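Local coordinates for FBP protein (Leishmania major, PDB 5OFU) that probably hydrolyses fructose 1,6-bisphosphate to fructose 6-phosphate and phosphate, as a magnesium-dependent homotetrameric class 1 fructose-1,6-bisphosphatase that also binds AMP, at residues G111-F116 and W136-L141; K40-N45 and I79-Y84; S123-A128 and I249-G254. All blocks are in the same frame, centred on the assembly; numbering follows the deposited sequence.

Contact 1 of 3, residues G111-F116 and W136-L141. With AMP (adenosine monophosphate), chain E.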
loop_
_atom_site.group_PDB
_atom_site.type_symbol
_atom_site.label_atom_id
_atom_site.label_comp_id
_atom_site.label_asym_id
_atom_site.label_seq_id
_atom_site.Cartn_x
_atom_site.Cartn_y
_atom_site.Cartn_z
ATOM N N GLY A 111 26.845 18.051 -13.296
ATOM C CA GLY A 111 27.577 18.360 -12.065
ATOM C C GLY A 111 28.950 17.720 -12.095
ATOM O O GLY A 111 29.496 17.457 -13.162
ATOM N N ASP A 112 29.515 17.475 -10.921
ATOM C CA ASP A 112 30.883 16.945 -10.824
ATOM C C ASP A 112 30.956 15.626 -10.043
ATOM O O ASP A 112 32.016 15.281 -9.524
ATOM C CB ASP A 112 31.820 18.014 -10.233
ATOM C CG ASP A 112 31.475 18.371 -8.801
ATOM O OD1 ASP A 112 30.274 18.585 -8.524
ATOM O OD2 ASP A 112 32.391 18.476 -7.959
ATOM N N TYR A 113 29.832 14.903 -9.968
ATOM C CA TYR A 113 29.771 13.613 -9.281
ATOM C C TYR A 113 29.769 12.463 -10.280
ATOM O O TYR A 113 29.124 12.552 -11.329
ATOM C CB TYR A 113 28.552 13.533 -8.362
ATOM C CG TYR A 113 28.722 14.375 -7.129
ATOM C CD1 TYR A 113 29.585 13.982 -6.124
ATOM C CD2 TYR A 113 28.023 15.568 -6.962
ATOM C CE1 TYR A 113 29.763 14.754 -4.989
ATOM C CE2 TYR A 113 28.192 16.345 -5.820
ATOM C CZ TYR A 113 29.072 15.931 -4.833
ATOM O OH TYR A 113 29.290 16.680 -3.692
ATOM N N LEU A 114 30.542 11.420 -9.967
ATOM C CA LEU A 114 30.540 10.156 -10.709
ATOM C C LEU A 114 29.862 9.125 -9.826
ATOM O O LEU A 114 30.269 8.968 -8.675
ATOM C CB LEU A 114 31.964 9.683 -11.015
ATOM C CG LEU A 114 32.916 10.609 -11.787
ATOM C CD1 LEU A 114 33.568 11.622 -10.867
ATOM C CD2 LEU A 114 33.992 9.811 -12.512
ATOM N N ILE A 115 28.814 8.472 -10.336
ATOM C CA ILE A 115 28.094 7.409 -9.600
ATOM C C ILE A 115 28.348 6.080 -10.290
ATOM O O ILE A 115 28.180 5.960 -11.502
ATOM C CB ILE A 115 26.546 7.579 -9.561
ATOM C CG1 ILE A 115 26.119 9.040 -9.589
ATOM C CG2 ILE A 115 25.957 6.877 -8.341
ATOM C CD1 ILE A 115 26.738 9.910 -8.518
ATOM N N PHE A 116 28.766 5.090 -9.523
ATOM C CA PHE A 116 28.884 3.735 -10.034
ATOM C C PHE A 116 27.957 2.863 -9.214
ATOM O O PHE A 116 27.982 2.922 -7.982
ATOM C CB PHE A 116 30.334 3.259 -9.986
ATOM C CG PHE A 116 31.221 4.025 -10.909
ATOM C CD1 PHE A 116 31.319 3.670 -12.250
ATOM C CD2 PHE A 116 31.914 5.130 -10.462
ATOM C CE1 PHE A 116 32.120 4.394 -13.123
ATOM C CE2 PHE A 116 32.709 5.860 -11.330
ATOM C CZ PHE A 116 32.812 5.492 -12.664
ATOM N N TRP A 136 25.548 1.465 -4.578
ATOM C CA TRP A 136 26.125 2.593 -5.284
ATOM C C TRP A 136 27.328 3.175 -4.539
ATOM O O TRP A 136 27.411 3.124 -3.312
ATOM C CB TRP A 136 25.053 3.670 -5.532
ATOM C CG TRP A 136 24.480 4.225 -4.278
ATOM C CD1 TRP A 136 24.942 5.288 -3.572
ATOM C CD2 TRP A 136 23.364 3.710 -3.551
ATOM N NE1 TRP A 136 24.172 5.488 -2.450
ATOM C CE2 TRP A 136 23.198 4.528 -2.408
ATOM C CE3 TRP A 136 22.471 2.660 -3.767
ATOM C CZ2 TRP A 136 22.183 4.322 -1.476
ATOM C CZ3 TRP A 136 21.450 2.450 -2.833
ATOM C CH2 TRP A 136 21.320 3.282 -1.700
ATOM N N GLY A 137 28.253 3.729 -5.318
ATOM C CA GLY A 137 29.355 4.520 -4.800
ATOM C C GLY A 137 29.393 5.845 -5.515
ATOM O O GLY A 137 29.213 5.887 -6.739
ATOM N N VAL A 138 29.651 6.916 -4.763
ATOM C CA VAL A 138 29.723 8.276 -5.312
ATOM C C VAL A 138 31.127 8.858 -5.142
ATOM O O VAL A 138 31.652 8.902 -4.024
ATOM C CB VAL A 138 28.720 9.221 -4.627
ATOM C CG1 VAL A 138 28.755 10.596 -5.282
ATOM C CG2 VAL A 138 27.312 8.636 -4.678
ATOM N N TRP A 139 31.711 9.303 -6.256
ATOM C CA TRP A 139 32.997 9.990 -6.273
ATOM C C TRP A 139 32.821 11.410 -6.788
ATOM O O TRP A 139 31.898 11.701 -7.548
ATOM C CB TRP A 139 33.981 9.277 -7.204
ATOM C CG TRP A 139 34.656 8.069 -6.644
ATOM C CD1 TRP A 139 35.906 8.010 -6.074
ATOM C CD2 TRP A 139 34.155 6.732 -6.645
ATOM N NE1 TRP A 139 36.201 6.720 -5.710
ATOM C CE2 TRP A 139 35.145 5.914 -6.054
ATOM C CE3 TRP A 139 32.965 6.149 -7.072
ATOM C CZ2 TRP A 139 34.972 4.558 -5.883
ATOM C CZ3 TRP A 139 32.800 4.791 -6.903
ATOM C CH2 TRP A 139 33.799 4.010 -6.313
ATOM N N ARG A 140 33.736 12.277 -6.390
ATOM C CA ARG A 140 33.808 13.642 -6.912
ATOM C C ARG A 140 34.982 13.765 -7.889
ATOM O O ARG A 140 36.034 13.152 -7.688
ATOM C CB ARG A 140 33.957 14.626 -5.745
ATOM C CG ARG A 140 33.377 15.988 -6.033
ATOM C CD ARG A 140 33.306 16.847 -4.787
ATOM N NE ARG A 140 32.925 18.205 -5.154
ATOM C CZ ARG A 140 32.791 19.212 -4.299
ATOM N NH1 ARG A 140 33.020 19.047 -2.991
ATOM N NH2 ARG A 140 32.430 20.407 -4.759
ATOM N N LEU A 141 34.800 14.549 -8.944
ATOM C CA LEU A 141 35.899 14.861 -9.865
ATOM C C LEU A 141 37.113 15.428 -9.118
ATOM O O LEU A 141 36.949 16.340 -8.295
ATOM C CB LEU A 141 35.464 15.901 -10.896
ATOM C CG LEU A 141 34.737 15.403 -12.139
ATOM C CD1 LEU A 141 34.027 16.509 -12.934
ATOM C CD2 LEU A 141 35.732 14.660 -13.001
HETATM P P AMP E . 27.759 19.852 -2.784
HETATM O O1P AMP E . 26.289 19.686 -2.501
HETATM O O2P AMP E . 28.251 19.127 -4.011
HETATM O O3P AMP E . 28.265 21.273 -2.712
HETATM O "O5'" AMP E . 28.420 19.170 -1.495
HETATM C "C5'" AMP E . 29.831 19.020 -1.384
HETATM C "C4'" AMP E . 30.198 18.014 -0.299
HETATM O "O4'" AMP E . 29.613 18.359 0.958
HETATM C "C3'" AMP E . 29.735 16.601 -0.600
HETATM O "O3'" AMP E . 30.661 15.875 -1.400
HETATM C "C2'" AMP E . 29.568 15.999 0.771
HETATM O "O2'" AMP E . 30.787 15.445 1.269
HETATM C "C1'" AMP E . 29.120 17.185 1.614
HETATM N N9 AMP E . 27.630 17.157 1.648
HETATM C C8 AMP E . 26.783 17.917 0.920
HETATM N N7 AMP E . 25.497 17.616 1.198
HETATM C C5 AMP E . 25.507 16.643 2.111
HETATM C C6 AMP E . 24.480 15.867 2.816
HETATM N N6 AMP E . 23.182 16.111 2.578
HETATM N N1 AMP E . 24.891 14.930 3.696
HETATM C C2 AMP E . 26.200 14.690 3.935
HETATM N N3 AMP E . 27.191 15.361 3.313
HETATM C C4 AMP E . 26.910 16.329 2.403
#
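Arg140 reaches across the antiparallel hairpin of strands 113-121 and 132-140 to meet Asp112 with its guanidinium edge. Arg140 NE donates to Asp112 OD2 at 2.9 Å, in the guanidinium plane and on the syn side of the carboxylate, the two flat groups being turned 68° apart. With CG opposite the backbone N (chi1 -151°), the extended Arg140 chain runs past Tyr113, whose CE1 lies 4.0 Å from Arg140 CG. Tyr113 OH lies above one face of the guanidinium, displaced toward its rim; further back along the same edge of the ring, Tyr113 CD1 touches Val138 CG1 at 3.6 Å, obliquely. Ile115 lies alongside Val138 on this same sheet face, which helix 27-47 covers through Leu31.

The other face carries Leu114, Phe116 and Trp139. Phe116 and Trp139 cross at about a right angle, with Phe116 CD2 3.7 Å from Trp139 CZ3. Paired backbone bonds at Leu114-Trp139 and Phe116-Gly137 fix the register, and Leu141 N closes the end on Asp112 O at 2.9 Å.

At its tip Tyr113 is gripped by AMP from two directions: Tyr113 OH donates to AMP O2P at 2.7 Å and accepts from AMP O3' at 2.8 Å. OD1 of Asp112 forms a salt bridge with Arg25, which also binds AMP, so two arginines share one carboxylate. The hairpin end thus joins ribose and phosphate through one hydroxyl, and the carboxylate probably offsets the positive charge that Arg25 and Arg140 gather beside the nucleotide.

Contact 2 of 3, residues K40-N45 and I79-Y84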
loop_
_atom_site.group_PDB
_atom_site.type_symbol
_atom_site.label_atom_id
_atom_site.label_comp_id
_atom_site.label_asym_id
_atom_site.label_seq_id
_atom_site.Cartn_x
_atom_site.Cartn_y
_atom_site.Cartn_z
ATOM N N LYS A 40 12.727 3.388 -3.992
ATOM C CA LYS A 40 11.297 3.141 -3.806
ATOM C C LYS A 40 10.618 2.595 -5.053
ATOM O O LYS A 40 9.808 1.684 -4.960
ATOM C CB LYS A 40 10.579 4.409 -3.419
ATOM C CG LYS A 40 10.884 4.881 -2.026
ATOM C CD LYS A 40 10.451 6.326 -1.964
ATOM C CE LYS A 40 10.407 6.842 -0.556
ATOM N NZ LYS A 40 9.561 8.055 -0.577
ATOM N N VAL A 41 10.943 3.178 -6.205
ATOM C CA VAL A 41 10.396 2.732 -7.480
ATOM C C VAL A 41 10.829 1.297 -7.754
ATOM O O VAL A 41 9.995 0.452 -8.074
ATOM C CB VAL A 41 10.815 3.657 -8.642
ATOM C CG1 VAL A 41 10.447 3.053 -9.989
ATOM C CG2 VAL A 41 10.172 5.028 -8.479
ATOM N N ILE A 42 12.122 1.030 -7.611
ATOM C CA ILE A 42 12.680 -0.310 -7.823
ATOM C C ILE A 42 12.058 -1.358 -6.897
ATOM O O ILE A 42 11.689 -2.432 -7.349
ATOM C CB ILE A 42 14.217 -0.281 -7.684
ATOM C CG1 ILE A 42 14.814 0.405 -8.907
ATOM C CG2 ILE A 42 14.807 -1.685 -7.558
ATOM C CD1 ILE A 42 16.244 0.851 -8.724
ATOM N N GLU A 43 11.968 -1.034 -5.611
ATOM C CA GLU A 43 11.355 -1.894 -4.596
ATOM C C GLU A 43 9.903 -2.267 -4.915
ATOM O O GLU A 43 9.475 -3.393 -4.714
ATOM C CB GLU A 43 11.388 -1.185 -3.243
ATOM C CG GLU A 43 11.082 -2.058 -2.041
ATOM C CD GLU A 43 9.605 -2.231 -1.742
ATOM O OE1 GLU A 43 8.799 -1.326 -2.051
ATOM O OE2 GLU A 43 9.243 -3.287 -1.190
ATOM N N LYS A 44 9.140 -1.297 -5.381
ATOM C CA LYS A 44 7.765 -1.530 -5.760
ATOM C C LYS A 44 7.645 -2.539 -6.907
ATOM O O LYS A 44 6.801 -3.417 -6.841
ATOM C CB LYS A 44 7.118 -0.195 -6.085
ATOM C CG LYS A 44 5.626 -0.220 -6.370
ATOM C CD LYS A 44 5.311 -0.399 -7.870
ATOM C CE LYS A 44 5.517 0.904 -8.646
ATOM N NZ LYS A 44 5.462 0.690 -10.120
ATOM N N ASN A 45 8.491 -2.437 -7.930
ATOM C CA ASN A 45 8.476 -3.410 -9.029
ATOM C C ASN A 45 8.942 -4.792 -8.600
ATOM O O ASN A 45 8.438 -5.791 -9.101
ATOM C CB ASN A 45 9.291 -2.921 -10.217
ATOM C CG ASN A 45 8.625 -1.768 -10.920
ATOM O OD1 ASN A 45 7.704 -1.965 -11.704
ATOM N ND2 ASN A 45 9.077 -0.547 -10.637
ATOM N N ILE A 79 16.888 1.125 -15.707
ATOM C CA ILE A 79 16.195 2.281 -16.295
ATOM C C ILE A 79 15.815 3.308 -15.228
ATOM O O ILE A 79 15.994 4.505 -15.438
ATOM C CB ILE A 79 14.923 1.845 -17.090
ATOM C CG1 ILE A 79 15.321 1.151 -18.399
ATOM C CG2 ILE A 79 14.014 3.024 -17.416
ATOM C CD1 ILE A 79 14.240 0.267 -18.988
ATOM N N ALA A 80 15.289 2.830 -14.104
ATOM C CA ALA A 80 14.852 3.691 -13.003
ATOM C C ALA A 80 16.015 4.456 -12.391
ATOM O O ALA A 80 15.953 5.670 -12.250
ATOM C CB ALA A 80 14.169 2.866 -11.927
ATOM N N PHE A 81 17.079 3.731 -12.053
ATOM C CA PHE A 81 18.247 4.311 -11.409
ATOM C C PHE A 81 18.881 5.384 -12.279
ATOM O O PHE A 81 19.188 6.465 -11.788
ATOM C CB PHE A 81 19.280 3.234 -11.047
ATOM C CG PHE A 81 19.860 3.411 -9.683
ATOM C CD1 PHE A 81 20.976 4.202 -9.483
ATOM C CD2 PHE A 81 19.270 2.801 -8.592
ATOM C CE1 PHE A 81 21.506 4.365 -8.212
ATOM C CE2 PHE A 81 19.789 2.955 -7.321
ATOM C CZ PHE A 81 20.911 3.741 -7.128
ATOM N N LYS A 82 19.065 5.087 -13.565
ATOM C CA LYS A 82 19.623 6.044 -14.523
ATOM C C LYS A 82 18.744 7.285 -14.669
ATOM O O LYS A 82 19.241 8.402 -14.629
ATOM C CB LYS A 82 19.821 5.395 -15.898
ATOM C CG LYS A 82 20.944 4.375 -15.933
ATOM C CD LYS A 82 21.376 4.027 -17.348
ATOM C CE LYS A 82 20.296 3.307 -18.130
ATOM N NZ LYS A 82 20.823 2.783 -19.426
ATOM N N ALA A 83 17.442 7.083 -14.842
ATOM C CA ALA A 83 16.518 8.191 -15.088
ATOM C C ALA A 83 16.526 9.201 -13.963
ATOM O O ALA A 83 16.638 10.396 -14.217
ATOM C CB ALA A 83 15.112 7.684 -15.303
ATOM N N TYR A 84 16.439 8.722 -12.722
ATOM C CA TYR A 84 16.422 9.625 -11.563
ATOM C C TYR A 84 17.769 10.325 -11.323
ATOM O O TYR A 84 17.789 11.505 -10.962
ATOM C CB TYR A 84 15.936 8.904 -10.303
ATOM C CG TYR A 84 14.432 8.742 -10.286
ATOM C CD1 TYR A 84 13.611 9.809 -9.968
ATOM C CD2 TYR A 84 13.828 7.529 -10.619
ATOM C CE1 TYR A 84 12.231 9.678 -9.969
ATOM C CE2 TYR A 84 12.448 7.390 -10.628
ATOM C CZ TYR A 84 11.652 8.470 -10.298
ATOM O OH TYR A 84 10.275 8.351 -10.301
#
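Ile42 and Val41, consecutive on helix 27-47, present two neighbouring bumps to helix 73-87, and the methyl of Ala80 faces the groove between them. Ala80 CB lies 3.9 Å from Ile42 CG1 and 4.2 Å from Val41 CG1. The short alanine leaves a shallow place on its helix, bordered by two aromatic side chains, and each branched residue packs against one of them.

Ile42 takes the Phe81 side. Its chain is stretched out beyond CG1 (chi2 163°), which carries CD1 past the alanine to the edge of the Phe81 ring, in the ring plane and 3.6 Å from CD2. Val41 takes the other side, where Tyr84, one helical turn on from Ala80, leans back toward helix 27-47. Val41 CG2 meets the outer end of that ring obliquely, 3.9 Å from Tyr84 CE2, with the phenol oxygen at a similar separation.

The two segments run nearly antiparallel, at 164°, with axes 9.8 Å apart, and no hydrogen bond passes between them; shape and apolar contact alone join them. The backbone of Val41 is held within its own helix, its O accepting from Asn45 N and, on the opposite face of its plane, from Asn45 ND2.

On the side facing the sheet, Phe81 stacks on Phe117 of strand 113-121, while Ile42 also touches Tyr173 of strand 165-173. On the outer side Met54 of the third subunit packs on both Val41 and Tyr84, and Thr8 of the second subunit adds to the cover of Tyr84. Such a layer of antiparallel helices lying on a mixed beta sheet is characteristic of the N-terminal domain of class 1 fructose-1,6-bisphosphatases, and here it also faces neighbouring subunits of the tetramer.

Contact 3 of 3, residues S123-A128 and I249-G254. With F6P (6-O-phosphono-beta-D-fructofuranose), chain F.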
loop_
_atom_site.group_PDB
_atom_site.type_symbol
_atom_site.label_atom_id
_atom_site.label_comp_id
_atom_site.label_asym_id
_atom_site.label_seq_id
_atom_site.Cartn_x
_atom_site.Cartn_y
_atom_site.Cartn_z
ATOM N N SER A 123 21.201 -11.219 -8.914
ATOM C CA SER A 123 20.281 -11.498 -10.027
ATOM C C SER A 123 19.863 -12.964 -10.150
ATOM O O SER A 123 18.800 -13.247 -10.686
ATOM C CB SER A 123 20.883 -11.023 -11.360
ATOM O OG SER A 123 22.015 -11.802 -11.710
ATOM N N SER A 124 20.690 -13.882 -9.653
ATOM C CA SER A 124 20.340 -15.299 -9.609
ATOM C C SER A 124 19.248 -15.623 -8.565
ATOM O O SER A 124 18.658 -16.712 -8.627
ATOM C CB SER A 124 21.576 -16.168 -9.355
ATOM O OG SER A 124 21.855 -16.281 -7.964
ATOM N N ASN A 125 18.995 -14.699 -7.620
ATOM C CA ASN A 125 17.896 -14.815 -6.636
ATOM C C ASN A 125 16.552 -14.158 -7.048
ATOM O O ASN A 125 15.576 -14.227 -6.285
ATOM C CB ASN A 125 18.336 -14.271 -5.268
ATOM C CG ASN A 125 19.222 -15.239 -4.497
ATOM O OD1 ASN A 125 19.140 -16.466 -4.647
ATOM N ND2 ASN A 125 20.072 -14.688 -3.645
ATOM N N ILE A 126 16.483 -13.572 -8.249
ATOM C CA ILE A 126 15.282 -12.847 -8.690
ATOM C C ILE A 126 14.083 -13.780 -8.844
ATOM O O ILE A 126 13.014 -13.496 -8.313
ATOM C CB ILE A 126 15.520 -12.061 -10.000
ATOM C CG1 ILE A 126 16.526 -10.944 -9.763
ATOM C CG2 ILE A 126 14.214 -11.461 -10.514
ATOM C CD1 ILE A 126 17.114 -10.355 -11.035
ATOM N N ASP A 127 14.261 -14.896 -9.542
ATOM C CA ASP A 127 13.146 -15.815 -9.808
ATOM C C ASP A 127 12.535 -16.441 -8.557
ATOM O O ASP A 127 11.333 -16.701 -8.516
ATOM C CB ASP A 127 13.559 -16.901 -10.809
ATOM C CG ASP A 127 13.806 -16.350 -12.213
ATOM O OD1 ASP A 127 13.347 -15.235 -12.519
ATOM O OD2 ASP A 127 14.428 -17.056 -13.031
ATOM N N ALA A 128 13.359 -16.682 -7.545
ATOM C CA ALA A 128 12.886 -17.178 -6.249
ATOM C C ALA A 128 12.314 -16.070 -5.349
ATOM O O ALA A 128 11.719 -16.366 -4.319
ATOM C CB ALA A 128 14.013 -17.898 -5.528
ATOM N N ILE A 249 23.146 -16.432 1.255
ATOM C CA ILE A 249 21.939 -16.107 0.522
ATOM C C ILE A 249 22.187 -16.150 -0.988
ATOM O O ILE A 249 21.321 -16.565 -1.726
ATOM C CB ILE A 249 21.400 -14.714 0.957
ATOM C CG1 ILE A 249 20.969 -14.732 2.438
ATOM C CG2 ILE A 249 20.233 -14.261 0.083
ATOM C CD1 ILE A 249 20.785 -13.352 3.047
ATOM N N GLY A 250 23.362 -15.716 -1.433
ATOM C CA GLY A 250 23.672 -15.593 -2.869
ATOM C C GLY A 250 23.510 -14.184 -3.445
ATOM O O GLY A 250 23.669 -13.984 -4.650
ATOM N N SER A 251 23.131 -13.227 -2.598
ATOM C CA SER A 251 23.117 -11.814 -2.943
ATOM C C SER A 251 24.058 -11.127 -1.980
ATOM O O SER A 251 23.859 -11.188 -0.764
ATOM C CB SER A 251 21.714 -11.228 -2.817
ATOM O OG SER A 251 20.784 -12.017 -3.547
ATOM N N MET A 252 25.082 -10.481 -2.531
ATOM C CA MET A 252 26.080 -9.785 -1.738
ATOM C C MET A 252 25.449 -8.772 -0.764
ATOM O O MET A 252 25.866 -8.679 0.385
ATOM C CB MET A 252 27.075 -9.072 -2.651
ATOM C CG MET A 252 28.251 -8.479 -1.895
ATOM S SD MET A 252 29.092 -7.173 -2.796
ATOM C CE MET A 252 30.534 -6.933 -1.745
ATOM N N VAL A 253 24.425 -8.052 -1.222
ATOM C CA VAL A 253 23.758 -7.050 -0.396
ATOM C C VAL A 253 23.043 -7.709 0.772
ATOM O O VAL A 253 23.136 -7.223 1.892
ATOM C CB VAL A 253 22.791 -6.169 -1.212
ATOM C CG1 VAL A 253 22.055 -5.188 -0.312
ATOM C CG2 VAL A 253 23.567 -5.373 -2.256
ATOM N N GLY A 254 22.366 -8.823 0.519
ATOM C CA GLY A 254 21.747 -9.600 1.594
ATOM C C GLY A 254 22.749 -10.129 2.612
ATOM O O GLY A 254 22.567 -9.953 3.808
HETATM O O1 F6P F . 27.462 -10.854 -9.425
HETATM C C1 F6P F . 27.426 -10.414 -8.061
HETATM C C2 F6P F . 26.637 -11.418 -7.231
HETATM O O2 F6P F . 25.288 -11.448 -7.718
HETATM C C3 F6P F . 26.663 -11.100 -5.737
HETATM O O3 F6P F . 25.448 -10.505 -5.281
HETATM C C4 F6P F . 26.886 -12.430 -5.045
HETATM O O4 F6P F . 27.721 -12.334 -3.892
HETATM C C5 F6P F . 27.544 -13.282 -6.105
HETATM O O5 F6P F . 27.230 -12.712 -7.379
HETATM C C6 F6P F . 27.055 -14.715 -6.064
HETATM O O6 F6P F . 27.973 -15.468 -6.852
HETATM P P F6P F . 27.976 -17.075 -6.851
HETATM O O1P F6P F . 26.755 -17.450 -7.660
HETATM O O2P F6P F . 27.914 -17.450 -5.386
HETATM O O3P F6P F . 29.263 -17.368 -7.564
HETATM O O HOH W 1 19.364 -18.312 -2.355
#
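Asn125 lays its side-chain amide against the turn formed by Ile249, Gly250 and Ser251, and nearly all of the contact hangs on this one group. Asn125 ND2 donates to Ile249 O at 3.0 Å and to Ser251 OG at 2.8 Å, using both N-H bonds, and both acceptors lie close to the amide plane. Both bonds are nearly straight, and with a water on OD1 they leave the amide little freedom to rotate. Ile249 O, in contrast, is approached from above its carbonyl plane, 53° out of it. The water ties the other end of the amide to the same carbonyl, donating to Asn125 OD1 at 3.0 Å and to Ile249 O at 2.7 Å.

Asn125 reaches this position with CG placed opposite its own carbonyl carbon (chi1 -78°). ND2 then comes up beside Gly250, which turns the chain with a positive phi of 98° just ahead of helix 252-262. Ser251 OG is also hydrogen-bonded to Ser131 O, so the asparagine and the chain leading into strand 132-140 hold the serine together.

The next residue, Met252, uses its backbone N to bind O3 of fructose 6-phosphate at 2.8 Å. Asp121, a manganese ligand that also binds the sugar, accepts from Val253 N, and Arg247 of the fourth subunit bonds to the same fructose 6-phosphate. That subunit touches the asparagine loop too, where its Tyr262 bonds to Ser124 O and Ala128 N. The geometry of Asn125 is thus consistent with a second-shell role: its amide bonds to the turn just before Met252 N, which meets the sugar, with no direct bond from the asparagine to the ligand.

Overall arrangement
From the N terminus, contact 2 comes first: helix 27-47 is followed by helix 54-59 and a partly unmodelled loop before helix 73-87 returns to it, closing the earliest loop. Contact 1 opens afterwards on strand 113-121 and closes on strand 132-140 as a hairpin. Segment 123-128 lies in the connection of that hairpin, so contact 3 opens before contact 1 has closed and closes only at 249-254; the two cross, on opposite sides of the chain's centre. Contacts 1 and 2 meet where Trp136 CE3 lies 3.9 Å from Phe81 CZ, joining helix layer and sheet. Contact 3 ties the N-terminal family region to the C-terminal one.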